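Local structure of glycoside hydrolase family 16 protein (Bacteroides ovatus, 7KR6) at residues Arg110-Ser115 against Phe129-Asp134; Leu208-Asp213 against His218-Ser223; Ala70-Gly75 against Ser81-Thr86; Ile116-Thr121 against His197-Asp202. The protein probably acts as an endo-glucanase that hydrolyses glycosidic bonds in mixed-linkage beta-glucans. The protein carries 1 engineered substitution. All blocks are in the same frame, centred on the assembly; numbering follows the deposited sequence.

Contact 1: Arg110-Ser115 against Phe129-Asp134; sequences RKIEAS and FWMMGD. With G2F (2-deoxy-2-fluoro-alpha-D-glucopyranose), chain C.
Ala114 and Ile112 divide the ring of Phe129 between them. The methyl of Ala114 sits over one face in a CH-pi contact, with CB 4.1 Å from the Phe129 ring centroid and 26° off its normal. Ile112 and Phe129 point at each other from opposite directions: with both Ile112 torsions near 180° the longer branch is stretched out, and CD1 meets the ring edge 4.1 Å from Phe129 CZ. The other branch slides past Met131, Ile112 CG2 lying 4.1 Å from Met131 SD. The contact is apolar, between strands whose axes come no closer than 9.6 Å and run at 148°, the spacing of two layers packed face to face.

Further out, the ring of Phe236 lies almost parallel to Phe129, and Ile234 presses on Ile112. On the far side of strand 112-115, Glu113 accepts from Ser200 OG and pairs weakly with Lys111. Behind Phe129 and Met131, Trp130 turns to the glycan: C6 of the fluoroglucose lies over the centre of the indole, 3.5 Å from Trp130 CE2, while Trp130 NE1 bonds to Asn237 OD1. One strand thus serves both the interior and the sugar pocket, as in the beta-jelly-roll sandwich of family 16 hydrolases.

Contact 2: Leu208-Asp213 against His218-Ser223; sequences LTISID and HTFDIS
Leu208 and Ile210 pair with Phe220 and His218 in an antiparallel beta hairpin, strand 207-212 turning back into 215-221. Leu208 has the most surface buried here. Its backbone exchanges two bonds with Phe220, Leu208 N giving a nearly straight bond (173°) to Phe220 O at 2.9 Å and Leu208 O accepting from Phe220 N. Its side chain crosses Ile222 at about a right angle, with Leu208 CD1 3.6 Å from Ile222 CG2.

Ile210 forms the next hydrogen-bonded pair. Its N reaches His218 O at 2.8 Å, whereas the return bond from His218 N to Ile210 O is longer, 3.3 Å. On the same face Ile210 CD1 touches the edge of the Phe220 ring, 4.0 Å from CE2. This face turns inward, toward Thr167 and Ile169 of strand 164-171, and the ring of His218 also stacks with Tyr183. The other face carries the non-hydrogen-bonded pair Thr209 and Thr219, whose hydroxyls share a hydrogen bond, OG1 to OG1, of 2.8 Å. Two residues apart on one strand, both on the inward face, His218 turns its ring edge to Phe220, His218 CD2 standing 3.6 Å above the plane of the Phe220 ring, over its centre.

Contact 3: Ala70-Gly75 against Ser81-Thr86; sequences AHVSVG and SVLILT
Val72 and Val74 lie beside Leu83 and Leu85 on the closely packed side of this antiparallel pair. Leu83 does much of the joining: its side chain crosses Val72 at a slant, Leu83 CD1 3.8 Å from Val72 CG1, and CD1 also approaches Val74 CG2 at 4.2 Å. Leu85 lies alongside Val72, pointing the same way, so that Leu85 CD2 touches both valine methyls. Ile99 of strand 93-107 backs Val72 and Leu83, and Phe42 and Phe45 flank Leu83 and Val74.

The opposite face is mixed, with Ser73 and Ile84 partly exposed and Val82 buried against Tyr265. Ile84 spreads over it with CD1 3.9 Å from Gly75 CA, on the face to which a side chain at Gly75 would have pointed. A water ties the next positions together, donating to Ile84 O at 2.8 Å and to Thr86 OG1 (itself also bonded to Asn263), and bonded to Ser73 OG. The serine hydroxyl is swung between its own backbone N and carbonyl carbon (chi1 73°), which brings it to this water. Ile84 O thus serves two donors, the water and Ser73 N, while the return bond from Ile84 N to Ser73 O is short at 2.6 Å. At the open end the His71 ring turns its edge to Thr86, CD2 lying 3.2 Å from Thr86 O, and both ring nitrogens are held elsewhere, by Asp68 and Glu88.

Gly75 and Val82 exchange two backbone bonds, closing the ladder toward the tight turn between strands 72-77 and 80-90. This is an antiparallel beta hairpin, one face turned to the interior of the sandwich and the other partly in solvent.

Contact 4: Ile116-Thr121 against His197-Asp202; sequences IKLPKT and HTYSLD
Ile116 meets the Tyr199 ring obliquely, the two side chains crossing at about a right angle. The isoleucine points CG1 away from its carbonyl carbon (chi1 -53°) and extends from there, which brings CD1 to the tyrosine: Ile116 CD1 is 3.8 Å from Tyr199 CD2, and Ile116 CB is equally close to Tyr199 CE2. The phenol, rotated to the same side of its own backbone (chi1 -60°), reaches back along the strand toward Leu118. That leucine comes from the opposite direction and puts CD1 3.6 Å from Tyr199 OH.

The hydroxyl of Tyr199 is also bound by a water, 2.7 Å from OH, that donates to Ile116 O at 2.8 Å. Water and carbonyl oxygen both lie near the plane of the phenol ring, at its edge, and the bridge links the hydroxyl to the backbone and fixes the position of OH. Ile116 O takes a second bond from His197 N at 2.9 Å, with the donor 46° out of the carbonyl plane; the reciprocal bond from Ile116 N to His197 O lies in plane. These two bonds make Ile116 and His197 a hydrogen-bonded antiparallel pair. The imidazole of His197 is held at both nitrogens, ND1 by Asp213 and NE2 by Asp193.

Past this pair the chain leaves the strand, with Leu118 still turned inward onto Met150 and Pro127. Met148 packs on both Ile116 and Tyr199, while Met264 and Ile266 of strand 261-271 flank the isoleucine. Here the end of strand 112-117 is sewn to strand 197-203 within one layer, its inner face lying on strand 144-150 of the other, as in a jelly-roll sandwich.

Contacts 1 and 4 lie about 9 Å from the centre of the chain and share strand 112-117: contact 4 joins it within the sheet to strand 197-203 by backbone bonds and a bridging water, contact 1 packs it across the interior by apolar side chains alone. Ile112 O and Leu201 N, 2.8 Å apart, tie the two together. Contact 2 extends the same layer outward, Asp213 N lying 2.8 Å from Thr198 O. Contact 3 stands apart, its centre about 28 Å from that of contact 2 on the opposite side of the chain's centre. Both are hairpins with one inward apolar face and a more mixed, partly exposed one, yet threonine hydroxyls meet directly in contact 2, whereas contact 3 uses water.

Contact 1: Arg110-Ser115 against Phe129-Asp134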
loop_
_atom_site.group_PDB
_atom_site.type_symbol
_atom_site.label_atom_id
_atom_site.label_comp_id
_atom_site.label_asym_id
_atom_site.label_seq_id
_atom_site.Cartn_x
_atom_site.Cartn_y
_atom_site.Cartn_z
ATOM N N ARG A 110 19.444 -0.230 17.093
ATOM C CA ARG A 110 20.457 -1.267 16.813
ATOM C C ARG A 110 20.042 -1.981 15.539
ATOM O O ARG A 110 18.851 -1.938 15.195
ATOM C CB ARG A 110 20.542 -2.330 17.907
ATOM C CG ARG A 110 20.854 -1.786 19.293
ATOM C CD ARG A 110 22.218 -1.172 19.386
ATOM N NE ARG A 110 22.498 -0.994 20.808
ATOM C CZ ARG A 110 23.274 -1.783 21.558
ATOM N NH1 ARG A 110 23.422 -1.509 22.842
ATOM N NH2 ARG A 110 23.900 -2.828 21.038
ATOM N N LYS A 111 21.012 -2.598 14.896
ATOM C CA LYS A 111 20.741 -3.483 13.738
ATOM C C LYS A 111 20.164 -4.798 14.231
ATOM O O LYS A 111 20.737 -5.407 15.167
ATOM C CB LYS A 111 22.030 -3.708 12.976
ATOM C CG LYS A 111 21.850 -4.472 11.673
ATOM C CD LYS A 111 23.140 -4.706 10.913
ATOM C CE LYS A 111 22.841 -5.066 9.483
ATOM N NZ LYS A 111 24.077 -5.411 8.751
ATOM N N ILE A 112 19.065 -5.266 13.618
ATOM C CA ILE A 112 18.514 -6.596 13.920
ATOM C C ILE A 112 18.551 -7.406 12.613
ATOM O O ILE A 112 18.343 -6.809 11.513
ATOM C CB ILE A 112 17.113 -6.555 14.546
ATOM C CG1 ILE A 112 16.612 -7.974 14.832
ATOM C CG2 ILE A 112 16.190 -5.722 13.689
ATOM C CD1 ILE A 112 15.328 -8.048 15.573
ATOM N N GLU A 113 18.935 -8.670 12.718
ATOM C CA GLU A 113 19.011 -9.586 11.572
ATOM C C GLU A 113 18.409 -10.931 11.959
ATOM O O GLU A 113 18.545 -11.381 13.116
ATOM C CB GLU A 113 20.449 -9.834 11.123
ATOM C CG GLU A 113 21.169 -8.574 10.740
ATOM C CD GLU A 113 22.474 -8.830 10.032
ATOM O OE1 GLU A 113 23.331 -9.500 10.655
ATOM O OE2 GLU A 113 22.622 -8.399 8.879
ATOM N N ALA A 114 17.755 -11.574 10.999
ATOM C CA ALA A 114 17.268 -12.947 11.166
ATOM C C ALA A 114 17.494 -13.709 9.870
ATOM O O ALA A 114 17.371 -13.107 8.796
ATOM C CB ALA A 114 15.836 -12.980 11.576
ATOM N N SER A 115 17.762 -14.995 10.013
ATOM C CA SER A 115 17.948 -15.952 8.898
ATOM C C SER A 115 16.690 -16.819 8.811
ATOM O O SER A 115 16.337 -17.529 9.799
ATOM C CB SER A 115 19.204 -16.776 9.084
ATOM O OG SER A 115 19.357 -17.735 8.051
ATOM N N PHE A 129 8.214 -10.887 9.465
ATOM C CA PHE A 129 9.239 -10.600 10.482
ATOM C C PHE A 129 9.080 -9.122 10.789
ATOM O O PHE A 129 9.267 -8.306 9.854
ATOM C CB PHE A 129 10.608 -10.952 9.896
ATOM C CG PHE A 129 11.812 -10.484 10.677
ATOM C CD1 PHE A 129 11.810 -10.439 12.076
ATOM C CD2 PHE A 129 12.954 -10.102 10.011
ATOM C CE1 PHE A 129 12.949 -10.032 12.754
ATOM C CE2 PHE A 129 14.103 -9.713 10.683
ATOM C CZ PHE A 129 14.085 -9.676 12.066
ATOM N N TRP A 130 8.745 -8.785 12.026
ATOM C CA TRP A 130 8.304 -7.411 12.319
ATOM C C TRP A 130 8.506 -7.056 13.792
ATOM O O TRP A 130 9.010 -7.867 14.541
ATOM C CB TRP A 130 6.862 -7.274 11.846
ATOM C CG TRP A 130 5.855 -8.250 12.365
ATOM C CD1 TRP A 130 5.770 -9.589 12.117
ATOM C CD2 TRP A 130 4.641 -7.904 13.039
ATOM N NE1 TRP A 130 4.620 -10.096 12.646
ATOM C CE2 TRP A 130 3.915 -9.088 13.218
ATOM C CE3 TRP A 130 4.100 -6.703 13.516
ATOM C CZ2 TRP A 130 2.651 -9.092 13.792
ATOM C CZ3 TRP A 130 2.862 -6.727 14.096
ATOM C CH2 TRP A 130 2.152 -7.898 14.238
ATOM N N MET A 131 8.189 -5.811 14.124
ATOM C CA MET A 131 8.477 -5.253 15.459
ATOM C C MET A 131 7.330 -4.337 15.846
ATOM O O MET A 131 6.736 -3.692 14.946
ATOM C CB MET A 131 9.798 -4.480 15.440
ATOM C CG MET A 131 10.999 -5.322 15.164
ATOM S SD MET A 131 12.447 -4.337 14.744
ATOM C CE MET A 131 12.524 -3.016 15.964
ATOM N N MET A 132 7.022 -4.261 17.142
ATOM C CA MET A 132 6.104 -3.204 17.642
ATOM C C MET A 132 6.699 -2.572 18.886
ATOM O O MET A 132 7.545 -3.186 19.531
ATOM C CB MET A 132 4.704 -3.713 17.977
ATOM C CG MET A 132 3.850 -4.051 16.743
ATOM S SD MET A 132 2.127 -4.450 17.058
ATOM C CE MET A 132 2.226 -6.148 17.573
ATOM N N GLY A 133 6.234 -1.377 19.194
ATOM C CA GLY A 133 6.703 -0.668 20.392
ATOM C C GLY A 133 6.391 -1.430 21.665
ATOM O O GLY A 133 5.292 -1.912 21.857
ATOM N N ASP A 134 7.397 -1.542 22.527
ATOM C CA ASP A 134 7.340 -2.302 23.814
ATOM C C ASP A 134 6.724 -1.388 24.881
ATOM O O ASP A 134 7.466 -0.948 25.782
ATOM C CB ASP A 134 8.736 -2.813 24.134
ATOM C CG ASP A 134 8.797 -3.787 25.303
ATOM O OD1 ASP A 134 7.841 -4.554 25.458
ATOM O OD2 ASP A 134 9.798 -3.714 26.073
HETATM C C1 G2F C . 2.018 -4.827 10.193
HETATM C C2 G2F C . 0.531 -4.790 10.287
HETATM C C3 G2F C . -0.005 -5.932 11.125
HETATM C C4 G2F C . 0.445 -7.223 10.489
HETATM C C5 G2F C . 2.006 -7.203 10.497
HETATM C C6 G2F C . 2.707 -8.442 9.990
HETATM O O3 G2F C . -1.423 -5.846 11.224
HETATM O O4 G2F C . -0.125 -8.333 11.267
HETATM O O5 G2F C . 2.538 -6.091 9.751
HETATM O O6 G2F C . 2.160 -8.822 8.672
HETATM F F2 G2F C . 0.136 -3.494 10.738
#

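Contact 2: Leu208-Asp213 against His218-Ser223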
loop_
_atom_site.group_PDB
_atom_site.type_symbol
_atom_site.label_atom_id
_atom_site.label_comp_id
_atom_site.label_asym_id
_atom_site.label_seq_id
_atom_site.Cartn_x
_atom_site.Cartn_y
_atom_site.Cartn_z
ATOM N N LEU A 208 15.184 4.017 8.937
ATOM C CA LEU A 208 14.983 2.561 9.012
ATOM C C LEU A 208 15.373 2.004 7.646
ATOM O O LEU A 208 14.742 2.417 6.668
ATOM C CB LEU A 208 13.509 2.288 9.307
ATOM C CG LEU A 208 13.038 2.684 10.697
ATOM C CD1 LEU A 208 11.538 2.539 10.771
ATOM C CD2 LEU A 208 13.705 1.849 11.789
ATOM N N THR A 209 16.398 1.165 7.567
ATOM C CA THR A 209 16.851 0.623 6.273
ATOM C C THR A 209 16.747 -0.876 6.324
ATOM O O THR A 209 17.373 -1.506 7.192
ATOM C CB THR A 209 18.268 1.056 5.935
ATOM O OG1 THR A 209 18.224 2.464 5.833
ATOM C CG2 THR A 209 18.774 0.371 4.676
ATOM N N ILE A 210 15.955 -1.449 5.421
ATOM C CA ILE A 210 15.786 -2.894 5.253
ATOM C C ILE A 210 16.767 -3.420 4.202
ATOM O O ILE A 210 16.849 -2.804 3.119
ATOM C CB ILE A 210 14.310 -3.222 4.905
ATOM C CG1 ILE A 210 13.327 -2.866 6.036
ATOM C CG2 ILE A 210 14.213 -4.682 4.596
ATOM C CD1 ILE A 210 12.915 -1.428 6.092
ATOM N N SER A 211 17.471 -4.497 4.545
ATOM C CA SER A 211 18.328 -5.260 3.610
ATOM C C SER A 211 17.883 -6.713 3.521
ATOM O O SER A 211 17.382 -7.283 4.516
ATOM C CB SER A 211 19.819 -5.144 3.971
ATOM O OG SER A 211 20.253 -3.791 4.046
ATOM N N ILE A 212 18.153 -7.340 2.369
ATOM C CA ILE A 212 17.846 -8.754 2.121
ATOM C C ILE A 212 19.114 -9.338 1.498
ATOM O O ILE A 212 19.546 -8.832 0.451
ATOM C CB ILE A 212 16.576 -8.938 1.254
ATOM C CG1 ILE A 212 15.367 -8.268 1.917
ATOM C CG2 ILE A 212 16.308 -10.396 0.986
ATOM C CD1 ILE A 212 14.183 -8.096 0.999
ATOM N N ASP A 213 19.676 -10.303 2.197
ATOM C CA ASP A 213 20.983 -10.895 1.858
ATOM C C ASP A 213 22.007 -9.795 1.612
ATOM O O ASP A 213 22.742 -9.858 0.598
ATOM C CB ASP A 213 20.819 -11.821 0.662
ATOM C CG ASP A 213 20.073 -13.109 0.952
ATOM O OD1 ASP A 213 20.114 -13.554 2.087
ATOM O OD2 ASP A 213 19.507 -13.681 -0.003
ATOM N N HIS A 218 15.152 -0.933 1.008
ATOM C CA HIS A 218 14.357 0.314 1.150
ATOM C C HIS A 218 14.771 1.052 2.428
ATOM O O HIS A 218 15.164 0.369 3.392
ATOM C CB HIS A 218 12.857 0.025 1.170
ATOM C CG HIS A 218 12.059 1.267 1.094
ATOM N ND1 HIS A 218 12.085 2.089 -0.006
ATOM C CD2 HIS A 218 11.206 1.830 1.966
ATOM C CE1 HIS A 218 11.283 3.119 0.215
ATOM N NE2 HIS A 218 10.742 2.988 1.418
ATOM N N THR A 219 14.636 2.375 2.419
ATOM C CA THR A 219 14.826 3.228 3.620
ATOM C C THR A 219 13.533 4.041 3.830
ATOM O O THR A 219 13.067 4.715 2.873
ATOM C CB THR A 219 16.060 4.126 3.464
ATOM O OG1 THR A 219 17.213 3.302 3.309
ATOM C CG2 THR A 219 16.212 5.075 4.633
ATOM N N PHE A 220 13.040 4.020 5.078
ATOM C CA PHE A 220 12.027 4.965 5.583
ATOM C C PHE A 220 12.731 6.043 6.402
ATOM O O PHE A 220 13.529 5.734 7.287
ATOM C CB PHE A 220 10.990 4.250 6.442
ATOM C CG PHE A 220 10.213 3.155 5.774
ATOM C CD1 PHE A 220 9.141 3.476 4.961
ATOM C CD2 PHE A 220 10.516 1.832 6.005
ATOM C CE1 PHE A 220 8.383 2.494 4.363
ATOM C CE2 PHE A 220 9.754 0.843 5.402
ATOM C CZ PHE A 220 8.683 1.181 4.612
ATOM N N ASP A 221 12.372 7.288 6.134
ATOM C CA ASP A 221 12.786 8.477 6.921
ATOM C C ASP A 221 11.934 8.544 8.179
ATOM O O ASP A 221 10.725 8.707 8.058
ATOM C CB ASP A 221 12.617 9.727 6.092
ATOM C CG ASP A 221 12.957 11.022 6.808
ATOM O OD1 ASP A 221 13.447 10.983 7.933
ATOM O OD2 ASP A 221 12.798 12.053 6.149
ATOM N N ILE A 222 12.543 8.451 9.352
ATOM C CA ILE A 222 11.775 8.566 10.624
ATOM C C ILE A 222 12.246 9.771 11.433
ATOM O O ILE A 222 11.855 9.814 12.620
ATOM C CB ILE A 222 11.905 7.275 11.447
ATOM C CG1 ILE A 222 13.358 6.862 11.748
ATOM C CG2 ILE A 222 11.120 6.139 10.774
ATOM C CD1 ILE A 222 13.537 5.909 12.915
ATOM N N SER A 223 13.107 10.604 10.866
ATOM C CA SER A 223 13.690 11.778 11.584
ATOM C C SER A 223 12.606 12.541 12.331
ATOM O O SER A 223 12.862 12.912 13.508
ATOM C CB SER A 223 14.470 12.677 10.636
ATOM O OG SER A 223 13.631 13.136 9.596
#

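Contact 3: Ala70-Gly75 against Ser81-Thr86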
loop_
_atom_site.group_PDB
_atom_site.type_symbol
_atom_site.label_atom_id
_atom_site.label_comp_id
_atom_site.label_asym_id
_atom_site.label_seq_id
_atom_site.Cartn_x
_atom_site.Cartn_y
_atom_site.Cartn_z
ATOM N N ALA A 70 0.687 -25.149 19.800
ATOM C CA ALA A 70 1.117 -26.417 19.174
ATOM C C ALA A 70 1.770 -26.159 17.812
ATOM O O ALA A 70 2.465 -27.068 17.309
ATOM C CB ALA A 70 -0.056 -27.353 19.029
ATOM N N HIS A 71 1.512 -25.002 17.190
ATOM C CA HIS A 71 2.038 -24.737 15.835
ATOM C C HIS A 71 3.307 -23.899 15.903
ATOM O O HIS A 71 3.714 -23.326 14.860
ATOM C CB HIS A 71 0.898 -24.193 14.978
ATOM C CG HIS A 71 -0.060 -25.282 14.630
ATOM N ND1 HIS A 71 -1.083 -25.691 15.501
ATOM C CD2 HIS A 71 -0.156 -26.077 13.539
ATOM C CE1 HIS A 71 -1.773 -26.683 14.942
ATOM N NE2 HIS A 71 -1.222 -26.940 13.750
ATOM N N VAL A 72 3.886 -23.765 17.090
ATOM C CA VAL A 72 5.238 -23.198 17.288
ATOM C C VAL A 72 6.087 -24.322 17.877
ATOM O O VAL A 72 5.676 -24.905 18.922
ATOM C CB VAL A 72 5.216 -21.967 18.208
ATOM C CG1 VAL A 72 6.607 -21.386 18.316
ATOM C CG2 VAL A 72 4.216 -20.914 17.724
ATOM N N SER A 73 7.250 -24.565 17.276
ATOM C CA SER A 73 8.190 -25.568 17.812
ATOM C C SER A 73 9.628 -25.177 17.507
ATOM O O SER A 73 9.885 -24.295 16.637
ATOM C CB SER A 73 7.838 -26.953 17.326
ATOM O OG SER A 73 8.159 -27.102 15.963
ATOM N N VAL A 74 10.571 -25.794 18.222
ATOM C CA VAL A 74 12.009 -25.721 17.891
ATOM C C VAL A 74 12.467 -27.126 17.492
ATOM O O VAL A 74 12.146 -28.090 18.238
ATOM C CB VAL A 74 12.838 -25.109 19.043
ATOM C CG1 VAL A 74 14.317 -25.287 18.792
ATOM C CG2 VAL A 74 12.517 -23.627 19.203
ATOM N N GLY A 75 13.124 -27.266 16.346
ATOM C CA GLY A 75 13.428 -28.603 15.804
ATOM C C GLY A 75 14.564 -28.577 14.832
ATOM O O GLY A 75 15.210 -27.547 14.664
ATOM N N SER A 81 19.405 -26.192 13.978
ATOM C CA SER A 81 18.337 -26.101 14.988
ATOM C C SER A 81 17.613 -24.787 14.736
ATOM O O SER A 81 18.276 -23.766 14.679
ATOM C CB SER A 81 18.795 -26.193 16.438
ATOM O OG SER A 81 17.654 -26.413 17.283
ATOM N N VAL A 82 16.316 -24.863 14.548
ATOM C CA VAL A 82 15.533 -23.689 14.035
ATOM C C VAL A 82 14.216 -23.559 14.790
ATOM O O VAL A 82 13.607 -24.545 15.261
ATOM C CB VAL A 82 15.284 -23.834 12.514
ATOM C CG1 VAL A 82 16.584 -23.993 11.777
ATOM C CG2 VAL A 82 14.343 -24.976 12.217
ATOM N N LEU A 83 13.705 -22.349 14.836
ATOM C CA LEU A 83 12.303 -22.103 15.206
ATOM C C LEU A 83 11.417 -22.513 14.013
ATOM O O LEU A 83 11.687 -22.088 12.892
ATOM C CB LEU A 83 12.119 -20.619 15.568
ATOM C CG LEU A 83 10.688 -20.174 15.871
ATOM C CD1 LEU A 83 10.200 -20.716 17.208
ATOM C CD2 LEU A 83 10.620 -18.643 15.826
ATOM N N ILE A 84 10.327 -23.224 14.285
ATOM C CA ILE A 84 9.397 -23.713 13.227
ATOM C C ILE A 84 8.013 -23.170 13.513
ATOM O O ILE A 84 7.391 -23.481 14.547
ATOM C CB ILE A 84 9.395 -25.247 13.124
ATOM C CG1 ILE A 84 10.805 -25.813 13.037
ATOM C CG2 ILE A 84 8.547 -25.704 11.952
ATOM C CD1 ILE A 84 10.841 -27.318 13.176
ATOM N N LEU A 85 7.506 -22.334 12.606
ATOM C CA LEU A 85 6.081 -21.987 12.594
ATOM C C LEU A 85 5.388 -22.841 11.526
ATOM O O LEU A 85 5.761 -22.735 10.321
ATOM C CB LEU A 85 5.905 -20.499 12.293
ATOM C CG LEU A 85 6.754 -19.563 13.149
ATOM C CD1 LEU A 85 6.596 -18.126 12.702
ATOM C CD2 LEU A 85 6.430 -19.698 14.640
ATOM N N THR A 86 4.393 -23.598 11.955
ATOM C CA THR A 86 3.699 -24.572 11.072
ATOM C C THR A 86 2.269 -24.150 10.827
ATOM O O THR A 86 1.481 -24.029 11.754
ATOM C CB THR A 86 3.706 -25.971 11.694
ATOM O OG1 THR A 86 5.080 -26.316 11.901
ATOM C CG2 THR A 86 2.989 -26.945 10.772
HETATM O O HOH W 1 5.934 -25.852 14.591
#

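Contact 4: Ile116-Thr121 against His197-Asp202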
loop_
_atom_site.group_PDB
_atom_site.type_symbol
_atom_site.label_atom_id
_atom_site.label_comp_id
_atom_site.label_asym_id
_atom_site.label_seq_id
_atom_site.Cartn_x
_atom_site.Cartn_y
_atom_site.Cartn_z
ATOM N N ILE A 116 15.995 -16.711 7.679
ATOM C CA ILE A 116 14.634 -17.263 7.515
ATOM C C ILE A 116 14.559 -18.028 6.200
ATOM O O ILE A 116 14.948 -17.478 5.155
ATOM C CB ILE A 116 13.574 -16.144 7.557
ATOM C CG1 ILE A 116 13.711 -15.282 8.815
ATOM C CG2 ILE A 116 12.181 -16.715 7.459
ATOM C CD1 ILE A 116 12.769 -14.090 8.848
ATOM N N LYS A 117 13.931 -19.186 6.293
ATOM C CA LYS A 117 13.535 -20.024 5.145
ATOM C C LYS A 117 12.017 -19.970 5.070
ATOM O O LYS A 117 11.345 -20.300 6.039
ATOM C CB LYS A 117 14.037 -21.459 5.314
ATOM C CG LYS A 117 13.699 -22.313 4.093
ATOM C CD LYS A 117 14.552 -23.555 4.050
ATOM C CE LYS A 117 13.783 -24.787 4.408
ATOM N NZ LYS A 117 14.709 -25.926 4.627
ATOM N N LEU A 118 11.513 -19.602 3.898
ATOM C CA LEU A 118 10.079 -19.311 3.687
ATOM C C LEU A 118 9.501 -20.412 2.809
ATOM O O LEU A 118 10.141 -20.862 1.860
ATOM C CB LEU A 118 9.927 -17.943 3.019
ATOM C CG LEU A 118 10.261 -16.754 3.897
ATOM C CD1 LEU A 118 10.203 -15.454 3.111
ATOM C CD2 LEU A 118 9.358 -16.733 5.128
ATOM N N PRO A 119 8.237 -20.784 3.068
ATOM C CA PRO A 119 7.467 -21.649 2.178
ATOM C C PRO A 119 7.122 -20.843 0.914
ATOM O O PRO A 119 7.132 -19.605 0.893
ATOM C CB PRO A 119 6.182 -21.927 2.959
ATOM C CG PRO A 119 6.007 -20.668 3.750
ATOM C CD PRO A 119 7.402 -20.216 4.126
ATOM N N LYS A 120 6.790 -21.557 -0.153
ATOM C CA LYS A 120 6.064 -20.945 -1.286
ATOM C C LYS A 120 4.752 -20.344 -0.791
ATOM O O LYS A 120 3.902 -21.064 -0.255
ATOM C CB LYS A 120 5.941 -22.002 -2.388
ATOM C CG LYS A 120 7.304 -22.277 -3.009
ATOM C CD LYS A 120 7.290 -23.121 -4.225
ATOM C CE LYS A 120 8.673 -23.656 -4.524
ATOM N NZ LYS A 120 9.628 -22.594 -4.909
ATOM N N THR A 121 4.578 -19.040 -0.982
ATOM C CA THR A 121 3.426 -18.317 -0.405
ATOM C C THR A 121 2.231 -18.332 -1.350
ATOM O O THR A 121 1.092 -18.070 -0.862
ATOM C CB THR A 121 3.796 -16.876 -0.044
ATOM O OG1 THR A 121 4.323 -16.162 -1.178
ATOM C CG2 THR A 121 4.772 -16.861 1.105
ATOM N N HIS A 197 17.607 -17.058 4.002
ATOM C CA HIS A 197 18.018 -15.703 3.571
ATOM C C HIS A 197 18.044 -14.779 4.793
ATOM O O HIS A 197 17.319 -15.030 5.760
ATOM C CB HIS A 197 17.097 -15.170 2.461
ATOM C CG HIS A 197 17.077 -16.044 1.250
ATOM N ND1 HIS A 197 17.930 -15.842 0.184
ATOM C CD2 HIS A 197 16.325 -17.128 0.965
ATOM C CE1 HIS A 197 17.704 -16.780 -0.719
ATOM N NE2 HIS A 197 16.742 -17.604 -0.262
ATOM N N THR A 198 18.905 -13.792 4.758
ATOM C CA THR A 198 19.117 -12.890 5.898
ATOM C C THR A 198 18.282 -11.632 5.647
ATOM O O THR A 198 18.452 -10.975 4.580
ATOM C CB THR A 198 20.586 -12.529 6.079
ATOM O OG1 THR A 198 21.229 -13.778 6.351
ATOM C CG2 THR A 198 20.800 -11.587 7.240
ATOM N N TYR A 199 17.444 -11.294 6.608
ATOM C CA TYR A 199 16.597 -10.084 6.601
ATOM C C TYR A 199 17.179 -9.185 7.692
ATOM O O TYR A 199 17.241 -9.644 8.824
ATOM C CB TYR A 199 15.119 -10.457 6.823
ATOM C CG TYR A 199 14.621 -11.392 5.746
ATOM C CD1 TYR A 199 14.132 -10.853 4.586
ATOM C CD2 TYR A 199 14.724 -12.774 5.838
ATOM C CE1 TYR A 199 13.717 -11.651 3.541
ATOM C CE2 TYR A 199 14.336 -13.599 4.789
ATOM C CZ TYR A 199 13.816 -13.022 3.645
ATOM O OH TYR A 199 13.381 -13.792 2.595
ATOM N N SER A 200 17.574 -7.969 7.315
ATOM C CA SER A 200 18.259 -7.013 8.219
ATOM C C SER A 200 17.486 -5.704 8.285
ATOM O O SER A 200 16.990 -5.219 7.261
ATOM C CB SER A 200 19.648 -6.772 7.741
ATOM O OG SER A 200 20.329 -8.016 7.572
ATOM N N LEU A 201 17.450 -5.113 9.471
ATOM C CA LEU A 201 16.941 -3.747 9.673
ATOM C C LEU A 201 18.014 -2.945 10.386
ATOM O O LEU A 201 18.383 -3.345 11.515
ATOM C CB LEU A 201 15.680 -3.761 10.533
ATOM C CG LEU A 201 15.181 -2.373 10.917
ATOM C CD1 LEU A 201 14.547 -1.649 9.747
ATOM C CD2 LEU A 201 14.214 -2.447 12.050
ATOM N N ASP A 202 18.445 -1.870 9.760
ATOM C CA ASP A 202 19.290 -0.826 10.381
ATOM C C ASP A 202 18.354 0.248 10.917
ATOM O O ASP A 202 17.387 0.636 10.228
ATOM C CB ASP A 202 20.272 -0.256 9.381
ATOM C CG ASP A 202 21.480 -1.129 9.133
ATOM O OD1 ASP A 202 22.256 -1.347 10.110
ATOM O OD2 ASP A 202 21.680 -1.514 7.970
HETATM O O HOH W 2 13.593 -16.501 2.888
#